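Local coordinates for protein probable transcriptional regulator (PDB 3HIM) that probably binds operator DNA through a helix-turn-helix and regulates transcription, as a two-chain regulator of the TetR family, at residues R22-E27 with R40-S45; Y65-E70 with R108-V113; S135-F140 with A160-I165; H179-P184 with A188-E193. All coordinates share one frame; numbering follows the deposited sequence.

The four contacts follow one another along an almost wholly helical chain of the TetR type. Contact 1 lies in the probable DNA-binding end, its segment 40-45 falling in the predicted helix-turn-helix. Contact 2, its centre 13 Å from that of contact 1, joins helix 60-82 to the C-terminal domain; the two touch through the salt bridge of R22 NH2 with E70 OE2 (2.7 Å) and through I26 on I67. Contact 3 is remote, its centre 33 Å from that of contact 1 and on the opposite side of the chain's centre. Contact 4 comes within about 6 Å of contact 3 (nearest atoms), and both meet the second subunit.

Contact 1 of 4, residues R22-E27 with R40-S45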
# COMPACT_ATOMS: atom_id res chain seq x y z
N ARG B 22 -7.08 10.12 20.25
CA ARG B 22 -6.44 9.70 19.00
C ARG B 22 -6.68 8.22 18.73
O ARG B 22 -7.06 7.86 17.60
CB ARG B 22 -4.94 9.99 19.00
CG ARG B 22 -4.59 11.44 19.12
CD ARG B 22 -3.17 11.71 18.66
NE ARG B 22 -2.15 11.03 19.45
CZ ARG B 22 -1.73 11.43 20.66
NH1 ARG B 22 -2.28 12.49 21.26
NH2 ARG B 22 -0.77 10.77 21.27
N ALA B 23 -6.49 7.37 19.75
CA ALA B 23 -6.77 5.94 19.58
C ALA B 23 -8.23 5.73 19.16
O ALA B 23 -8.50 4.99 18.20
CB ALA B 23 -6.45 5.15 20.85
N ALA B 24 -9.16 6.40 19.84
CA ALA B 24 -10.58 6.23 19.50
C ALA B 24 -10.86 6.77 18.10
O ALA B 24 -11.64 6.17 17.35
CB ALA B 24 -11.49 6.92 20.52
N ALA B 25 -10.25 7.89 17.75
CA ALA B 25 -10.45 8.47 16.43
C ALA B 25 -9.94 7.51 15.33
O ALA B 25 -10.55 7.40 14.28
CB ALA B 25 -9.77 9.83 16.31
N ILE B 26 -8.83 6.83 15.59
CA ILE B 26 -8.29 5.88 14.62
C ILE B 26 -9.32 4.80 14.32
O ILE B 26 -9.65 4.55 13.15
CB ILE B 26 -6.95 5.29 15.06
CG1 ILE B 26 -5.85 6.34 14.89
CG2 ILE B 26 -6.61 3.97 14.27
CD1 ILE B 26 -4.66 6.12 15.81
N GLU B 27 -9.83 4.18 15.38
CA GLU B 27 -10.88 3.18 15.26
C GLU B 27 -12.10 3.74 14.49
O GLU B 27 -12.56 3.12 13.54
CB GLU B 27 -11.28 2.65 16.64
N ARG B 40 -17.85 14.54 17.30
CA ARG B 40 -18.99 14.15 18.15
C ARG B 40 -19.16 12.65 18.20
O ARG B 40 -19.43 12.09 19.26
CB ARG B 40 -20.30 14.80 17.69
N GLU B 41 -19.02 11.98 17.06
CA GLU B 41 -18.99 10.53 17.07
C GLU B 41 -17.90 10.11 18.06
O GLU B 41 -18.16 9.32 18.97
CB GLU B 41 -18.69 9.92 15.69
CG GLU B 41 -19.19 10.70 14.49
CD GLU B 41 -20.48 10.16 13.92
OE1 GLU B 41 -21.53 10.81 14.15
OE2 GLU B 41 -20.44 9.11 13.23
N ILE B 42 -16.70 10.68 17.91
CA ILE B 42 -15.51 10.27 18.68
C ILE B 42 -15.61 10.48 20.20
O ILE B 42 -15.38 9.55 20.97
CB ILE B 42 -14.22 10.93 18.11
CG1 ILE B 42 -14.07 10.57 16.62
CG2 ILE B 42 -12.98 10.55 18.94
CD1 ILE B 42 -13.03 11.34 15.90
N ALA B 43 -15.97 11.70 20.62
CA ALA B 43 -16.14 11.99 22.05
C ALA B 43 -17.25 11.13 22.62
O ALA B 43 -17.16 10.66 23.76
CB ALA B 43 -16.43 13.46 22.28
N ALA B 44 -18.28 10.87 21.82
CA ALA B 44 -19.41 10.07 22.25
C ALA B 44 -19.01 8.62 22.44
O ALA B 44 -19.39 7.97 23.41
CB ALA B 44 -20.56 10.17 21.25
N SER B 45 -18.23 8.11 21.49
CA SER B 45 -17.71 6.75 21.56
C SER B 45 -16.81 6.55 22.79
O SER B 45 -16.59 5.42 23.21
CB SER B 45 -16.94 6.44 20.28
OG SER B 45 -15.70 7.10 20.27
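I42 reaches across to A25 and A24, and this one branched side chain supplies both apolar contacts between R22-E27 and R40-S45. Its CD1 methyl ends 3.6 Å from A25 CB, while the other branch, CG2, comes 4.2 Å from A24 CB and also lies over the backbone of A25, 4.0 Å from A25 N. Both branches thus lie against A25, CD1 at its CB and CG2 at its N and CA, possible because small alanines line this side of the helix. With chi1 at -57°, CG1 sits opposite the carbonyl carbon and CG2 opposite the backbone N, which spreads the two methyl ends over neighbouring alanines. A24 CB has a second neighbour in S45, whose OG stands 4.2 Å away. That hydroxyl is turned back along its own helix and donates to I42 O at 2.6 Å, with the donor 22° from the carbonyl plane; a polar atom at the margin is thereby satisfied without a partner across the contact. Cut back to an alanine, this position would probably lose both methyl ends, leaving A24 CB and A25 CB without their apolar partner. The axes of 22-27 and 40-45 approach to 9.3 Å at 118°; the pair joins helix 16-32 to helix 39-45, the first helix of the predicted helix-turn-helix. Further out, I42 also packs on F29 of helix 16-32 and on T37. Helix 60-82 covers A25 through L63 and I67, and helix 108-116 meets I26.

Contact 2 of 4, residues Y65-E70 with R108-V113; sequences YAISLE and RASARV
The junction between the DNA-binding and C-terminal domains of a TetR-type regulator runs through this buried contact, where I67 of helix 60-82 meets S110 and V113 of helix 108-116. One branch of I67 does the touching: its CG2 methyl lies 3.8 Å from V113 CG1 and 4.2 Å from S110 OG. V113 CG1 is carried opposite the backbone N (chi1 170°), and I67 CG2 is likewise opposite its own N, its CG1 branch having turned beside that N (chi1 -69°). The two side chains cross obliquely, methyl against methyl. The backbones stay well apart, I67 CA and S110 CA being 7.1 Å from each other, and a water molecule lies between them. It donates to I67 O at 2.9 Å and to S110 O at 2.9 Å, bridging the two helices through carbonyl oxygens. Beside this pair, S68 OG makes a weak hydrogen bond to G114 O, adding a polar link from helix 60-82 to helix 108-116. Helix 16-32 adds to the apolar part, F29 touching V113. On the other helix, R112 NE bonds to S173 O, linking helix 108-116 to helix 158-175. A methyl pair and one bridging water, with no direct hydrogen bond between 65-70 and 108-113, imply that the helices are joined here by apolar packing and by a water that donates one hydrogen bond to each of two backbone carbonyls.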
# COMPACT_ATOMS: atom_id res chain seq x y z
N TYR B 65 -4.06 15.35 11.84
CA TYR B 65 -2.67 15.75 11.82
C TYR B 65 -1.93 15.16 13.00
O TYR B 65 -0.84 14.60 12.82
CB TYR B 65 -2.55 17.27 11.81
CG TYR B 65 -1.12 17.76 12.02
CD1 TYR B 65 -0.10 17.40 11.12
CD2 TYR B 65 -0.78 18.55 13.12
CE1 TYR B 65 1.22 17.82 11.30
CE2 TYR B 65 0.54 18.99 13.32
CZ TYR B 65 1.53 18.61 12.40
OH TYR B 65 2.81 19.03 12.57
N ALA B 66 -2.50 15.25 14.21
CA ALA B 66 -1.87 14.62 15.36
C ALA B 66 -1.64 13.12 15.12
O ALA B 66 -0.55 12.62 15.36
CB ALA B 66 -2.67 14.85 16.66
N ILE B 67 -2.65 12.42 14.64
CA ILE B 67 -2.53 10.98 14.36
C ILE B 67 -1.41 10.72 13.33
O ILE B 67 -0.57 9.87 13.52
CB ILE B 67 -3.91 10.39 13.90
CG1 ILE B 67 -4.90 10.39 15.06
CG2 ILE B 67 -3.77 8.98 13.32
CD1 ILE B 67 -6.35 10.20 14.65
N SER B 68 -1.39 11.51 12.27
CA SER B 68 -0.47 11.29 11.17
C SER B 68 0.98 11.62 11.58
O SER B 68 1.93 10.91 11.23
CB SER B 68 -0.92 12.10 9.95
OG SER B 68 -0.08 11.83 8.85
N LEU B 69 1.14 12.70 12.33
CA LEU B 69 2.44 13.09 12.87
C LEU B 69 3.00 12.01 13.79
O LEU B 69 4.15 11.58 13.66
CB LEU B 69 2.29 14.41 13.64
CG LEU B 69 3.51 15.02 14.32
CD1 LEU B 69 4.54 15.50 13.27
CD2 LEU B 69 3.04 16.19 15.20
N GLU B 70 2.14 11.58 14.72
CA GLU B 70 2.51 10.57 15.70
C GLU B 70 3.03 9.36 14.95
O GLU B 70 4.14 8.91 15.21
CB GLU B 70 1.29 10.22 16.55
CG GLU B 70 1.44 9.05 17.54
CD GLU B 70 0.29 8.99 18.56
OE1 GLU B 70 -0.91 8.98 18.17
OE2 GLU B 70 0.59 8.96 19.76
N ARG B 108 -0.65 -0.91 11.96
CA ARG B 108 -1.33 -0.80 10.66
C ARG B 108 -2.55 0.13 10.66
O ARG B 108 -2.79 0.84 9.67
CB ARG B 108 -1.70 -2.20 10.09
CG ARG B 108 -2.59 -3.07 10.99
CD ARG B 108 -2.63 -4.55 10.54
NE ARG B 108 -3.50 -5.36 11.39
CZ ARG B 108 -3.10 -5.99 12.50
NH1 ARG B 108 -1.83 -5.92 12.91
NH2 ARG B 108 -3.98 -6.69 13.19
N ALA B 109 -3.33 0.10 11.75
CA ALA B 109 -4.58 0.88 11.83
C ALA B 109 -4.25 2.35 11.89
O ALA B 109 -4.77 3.14 11.13
CB ALA B 109 -5.44 0.46 13.03
N SER B 110 -3.35 2.71 12.80
CA SER B 110 -2.82 4.06 12.80
C SER B 110 -2.13 4.40 11.48
O SER B 110 -2.29 5.51 10.99
CB SER B 110 -1.84 4.26 13.95
OG SER B 110 -1.32 5.56 13.88
N ALA B 111 -1.38 3.47 10.92
CA ALA B 111 -0.65 3.73 9.65
C ALA B 111 -1.63 4.07 8.52
O ALA B 111 -1.42 5.04 7.79
CB ALA B 111 0.22 2.56 9.27
N ARG B 112 -2.69 3.28 8.39
CA ARG B 112 -3.70 3.54 7.37
C ARG B 112 -4.31 4.95 7.47
O ARG B 112 -4.43 5.65 6.46
CB ARG B 112 -4.78 2.46 7.41
CG ARG B 112 -4.33 1.17 6.74
CD ARG B 112 -5.41 0.11 6.71
NE ARG B 112 -5.18 -0.89 7.75
CZ ARG B 112 -6.03 -1.15 8.74
NH1 ARG B 112 -7.18 -0.49 8.80
NH2 ARG B 112 -5.75 -2.08 9.65
N VAL B 113 -4.69 5.36 8.68
CA VAL B 113 -5.33 6.66 8.88
C VAL B 113 -4.34 7.78 8.53
O VAL B 113 -4.68 8.72 7.80
CB VAL B 113 -5.91 6.80 10.33
CG1 VAL B 113 -6.35 8.23 10.60
CG2 VAL B 113 -7.10 5.83 10.55
O HOH W 1 -0.48 7.68 11.61

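Contact 3 of 4, residues S135-F140 with A160-I165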
# COMPACT_ATOMS: atom_id res chain seq x y z
N SER B 135 12.46 11.92 5.14
CA SER B 135 13.49 11.47 6.09
C SER B 135 13.49 9.96 6.28
O SER B 135 14.55 9.37 6.42
CB SER B 135 13.36 12.14 7.45
OG SER B 135 13.62 13.51 7.32
N THR B 136 12.31 9.37 6.30
CA THR B 136 12.14 7.93 6.43
C THR B 136 12.82 7.20 5.28
O THR B 136 13.56 6.23 5.50
CB THR B 136 10.62 7.57 6.53
OG1 THR B 136 10.07 8.25 7.67
CG2 THR B 136 10.42 6.10 6.73
N THR B 137 12.59 7.68 4.05
CA THR B 137 13.22 7.05 2.89
C THR B 137 14.73 7.22 2.97
O THR B 137 15.47 6.29 2.66
CB THR B 137 12.69 7.66 1.56
OG1 THR B 137 11.29 7.49 1.49
CG2 THR B 137 13.32 6.97 0.34
N LYS B 138 15.19 8.40 3.39
CA LYS B 138 16.62 8.70 3.42
C LYS B 138 17.43 7.76 4.36
O LYS B 138 18.63 7.54 4.14
CB LYS B 138 16.88 10.19 3.77
N VAL B 139 16.75 7.20 5.38
CA VAL B 139 17.39 6.22 6.27
C VAL B 139 17.83 5.02 5.46
O VAL B 139 18.93 4.48 5.66
CB VAL B 139 16.46 5.75 7.43
CG1 VAL B 139 17.13 4.60 8.23
CG2 VAL B 139 16.10 6.92 8.35
N PHE B 140 16.99 4.62 4.52
CA PHE B 140 17.32 3.48 3.70
C PHE B 140 18.35 3.86 2.64
O PHE B 140 19.30 3.12 2.42
CB PHE B 140 16.07 2.82 3.09
CG PHE B 140 15.20 2.11 4.10
CD1 PHE B 140 15.65 0.95 4.75
CD2 PHE B 140 13.92 2.57 4.41
CE1 PHE B 140 14.85 0.28 5.69
CE2 PHE B 140 13.12 1.92 5.34
CZ PHE B 140 13.58 0.76 5.99
N ALA B 160 15.54 3.93 -6.55
CA ALA B 160 14.55 2.86 -6.84
C ALA B 160 14.50 1.80 -5.73
O ALA B 160 13.43 1.35 -5.33
CB ALA B 160 14.84 2.21 -8.17
N ALA B 161 15.68 1.41 -5.23
CA ALA B 161 15.77 0.42 -4.16
C ALA B 161 15.15 0.92 -2.84
O ALA B 161 14.38 0.19 -2.20
CB ALA B 161 17.20 -0.04 -3.96
N ALA B 162 15.47 2.16 -2.46
CA ALA B 162 14.88 2.77 -1.27
C ALA B 162 13.37 2.92 -1.41
O ALA B 162 12.64 2.55 -0.49
CB ALA B 162 15.55 4.10 -0.96
N LEU B 163 12.89 3.42 -2.56
CA LEU B 163 11.44 3.46 -2.85
C LEU B 163 10.81 2.08 -2.68
O LEU B 163 9.83 1.93 -1.94
CB LEU B 163 11.10 3.99 -4.25
CG LEU B 163 9.66 3.64 -4.76
CD1 LEU B 163 8.53 4.40 -3.98
CD2 LEU B 163 9.49 3.91 -6.25
N ALA B 164 11.37 1.06 -3.34
CA ALA B 164 10.74 -0.25 -3.28
C ALA B 164 10.62 -0.75 -1.85
O ALA B 164 9.60 -1.33 -1.47
CB ALA B 164 11.45 -1.25 -4.17
N ILE B 165 11.67 -0.54 -1.04
CA ILE B 165 11.64 -0.99 0.34
C ILE B 165 10.60 -0.22 1.16
O ILE B 165 9.86 -0.79 1.96
CB ILE B 165 13.06 -0.90 0.99
CG1 ILE B 165 13.95 -2.03 0.47
CG2 ILE B 165 12.96 -0.96 2.52
CD1 ILE B 165 15.45 -1.74 0.61
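F140 and I165 form a CH-pi contact, in which the CG2 methyl of I165 stands over the middle of the phenyl ring. CG2 lies 3.8 Å from the ring centroid and only 5° off the ring normal, so all six ring carbons are almost equally far from it, CE1 being 3.9 Å away. The methyl points at the ring face because the CG2 branch of I165 is placed opposite its backbone N, with CG1 swung beside that N (chi1 -74°). F140, in turn, has CG opposite its carbonyl carbon (chi1 -70°), which directs the ring along the partner helix to the level of I165. The remaining contacts are plain apolar packing around A162. Its CB meets the T137 methyl, CG2, at 3.9 Å, and F140 CB at 4.3 Å. The small alanine lets the backbones come near, F140 CA and A162 CA being 5.6 Å apart. Both segments belong to the all-helical C-terminal domain of the TetR fold, on helix 123-149 and helix 158-175; the axes of segments 135-140 and 160-165 approach to 8.9 Å at 119°. Hydrogen bonding takes no part across the contact: the T137 methyl lies against A162 CB, while its hydroxyl makes a weak bond back to R133 O of its own helix. Helix 89-106 adds to the surroundings of the ring, since Y100 meets F140 edge-to-face and V97 touches both F140 and I165. On another side of helix 158-175, L163 and A164 pack on Y191 and L194 of the second subunit.

Contact 4 of 4, residues H179-P184 with A188-E193; sequences HTYSDP and AARYVE
The phenol end of Y181 meets the aliphatic chain of R190, with Y181 OH 4.0 Å from R190 CG and R190 CD oblique to the ring; the side chains cross at about a right angle, and the ring and guanidinium planes are turned 42° apart. One face of the Y181 ring is covered by the CG2 methyl of T180, 3.6 Å above the plane and over its centre. A189 CB lies over one face of the guanidinium, near its rim, and the carboxylate carbon of E193 lies at its edge, in plane. There R190 NH2 donates to E193 OE2 at 2.7 Å, a salt bridge on the syn side but well out of the carboxylate plane, while R190 NE makes a weak bond to E193 OE1 (3.3 Å). Bends at chi2 (71°) and chi3 (-78°) fold the chain back to this acid one turn on. A methionine at R190 would probably leave the E193 carboxylate without its charged mate. The backbone joins the segments too: A188 N donates to P184 O at 3.0 Å, a first-turn bond of helix 184-198, and D183 serves as N-cap of that helix. The loop and first turn pack on their neighbours: P184 on D106 of helix 89-106 and Y181 on W175 of helix 158-175, while Y181 and R190 also meet L163 and A160 of the second subunit.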
# COMPACT_ATOMS: atom_id res chain seq x y z
N HIS B 179 -3.47 -15.01 5.57
CA HIS B 179 -3.39 -16.40 6.04
C HIS B 179 -1.94 -16.87 6.15
O HIS B 179 -1.58 -17.54 7.13
CB HIS B 179 -4.20 -17.33 5.16
CG HIS B 179 -5.67 -17.07 5.22
ND1 HIS B 179 -6.41 -17.31 6.36
CD2 HIS B 179 -6.54 -16.60 4.30
CE1 HIS B 179 -7.68 -17.00 6.13
NE2 HIS B 179 -7.78 -16.57 4.88
N THR B 180 -1.11 -16.51 5.18
CA THR B 180 0.31 -16.84 5.27
C THR B 180 1.04 -15.98 6.30
O THR B 180 1.84 -16.49 7.09
CB THR B 180 1.03 -16.71 3.94
OG1 THR B 180 0.26 -17.39 2.94
CG2 THR B 180 2.44 -17.35 4.03
N TYR B 181 0.78 -14.69 6.30
CA TYR B 181 1.56 -13.85 7.16
C TYR B 181 0.70 -13.14 8.18
O TYR B 181 0.05 -12.13 7.89
CB TYR B 181 2.39 -12.87 6.34
CG TYR B 181 3.27 -13.54 5.32
CD1 TYR B 181 4.42 -14.25 5.72
CD2 TYR B 181 2.97 -13.46 3.96
CE1 TYR B 181 5.25 -14.87 4.77
CE2 TYR B 181 3.79 -14.06 3.01
CZ TYR B 181 4.92 -14.75 3.41
OH TYR B 181 5.71 -15.35 2.46
N SER B 182 0.72 -13.69 9.39
CA SER B 182 -0.02 -13.12 10.50
C SER B 182 0.96 -12.84 11.67
O SER B 182 0.59 -12.25 12.69
CB SER B 182 -1.15 -14.07 10.92
OG SER B 182 -0.62 -15.34 11.25
N ASP B 183 2.21 -13.25 11.48
CA ASP B 183 3.27 -13.00 12.45
C ASP B 183 4.24 -11.97 11.82
O ASP B 183 4.91 -12.30 10.85
CB ASP B 183 3.98 -14.32 12.78
CG ASP B 183 5.12 -14.16 13.77
OD1 ASP B 183 5.60 -13.02 13.97
OD2 ASP B 183 5.56 -15.18 14.34
N PRO B 184 4.31 -10.74 12.38
CA PRO B 184 5.23 -9.70 11.87
C PRO B 184 6.67 -10.20 11.65
O PRO B 184 7.34 -9.79 10.71
CB PRO B 184 5.23 -8.62 12.96
CG PRO B 184 4.02 -8.87 13.80
CD PRO B 184 3.55 -10.29 13.58
N ALA B 188 8.76 -9.83 8.10
CA ALA B 188 9.97 -9.03 8.09
C ALA B 188 11.15 -9.87 7.60
O ALA B 188 11.96 -9.39 6.79
CB ALA B 188 10.24 -8.43 9.46
N ALA B 189 11.24 -11.11 8.06
CA ALA B 189 12.36 -11.97 7.69
C ALA B 189 12.37 -12.20 6.18
O ALA B 189 13.42 -12.12 5.54
CB ALA B 189 12.31 -13.31 8.44
N ARG B 190 11.19 -12.48 5.62
CA ARG B 190 11.05 -12.63 4.17
C ARG B 190 11.46 -11.37 3.40
O ARG B 190 12.13 -11.45 2.35
CB ARG B 190 9.62 -13.01 3.83
CG ARG B 190 9.45 -14.41 3.33
CD ARG B 190 9.65 -15.46 4.38
NE ARG B 190 11.06 -15.72 4.70
CZ ARG B 190 11.43 -16.30 5.83
NH1 ARG B 190 10.49 -16.68 6.69
NH2 ARG B 190 12.71 -16.49 6.12
N TYR B 191 11.07 -10.21 3.92
CA TYR B 191 11.32 -8.95 3.25
C TYR B 191 12.77 -8.55 3.41
O TYR B 191 13.34 -7.91 2.53
CB TYR B 191 10.38 -7.87 3.76
CG TYR B 191 9.05 -7.86 3.04
CD1 TYR B 191 8.65 -8.91 2.20
CD2 TYR B 191 8.17 -6.80 3.23
CE1 TYR B 191 7.42 -8.87 1.54
CE2 TYR B 191 6.95 -6.76 2.60
CZ TYR B 191 6.56 -7.78 1.76
OH TYR B 191 5.32 -7.67 1.13
N VAL B 192 13.37 -8.93 4.53
CA VAL B 192 14.81 -8.74 4.69
C VAL B 192 15.60 -9.48 3.58
O VAL B 192 16.49 -8.90 2.96
CB VAL B 192 15.30 -9.18 6.07
CG1 VAL B 192 16.81 -9.32 6.08
CG2 VAL B 192 14.85 -8.17 7.12
N GLU B 193 15.26 -10.75 3.34
CA GLU B 193 15.93 -11.54 2.29
C GLU B 193 15.82 -10.86 0.92
O GLU B 193 16.78 -10.83 0.14
CB GLU B 193 15.34 -12.94 2.21
CG GLU B 193 15.70 -13.79 3.42
CD GLU B 193 14.71 -14.91 3.65
OE1 GLU B 193 13.76 -15.07 2.84
OE2 GLU B 193 14.87 -15.63 4.66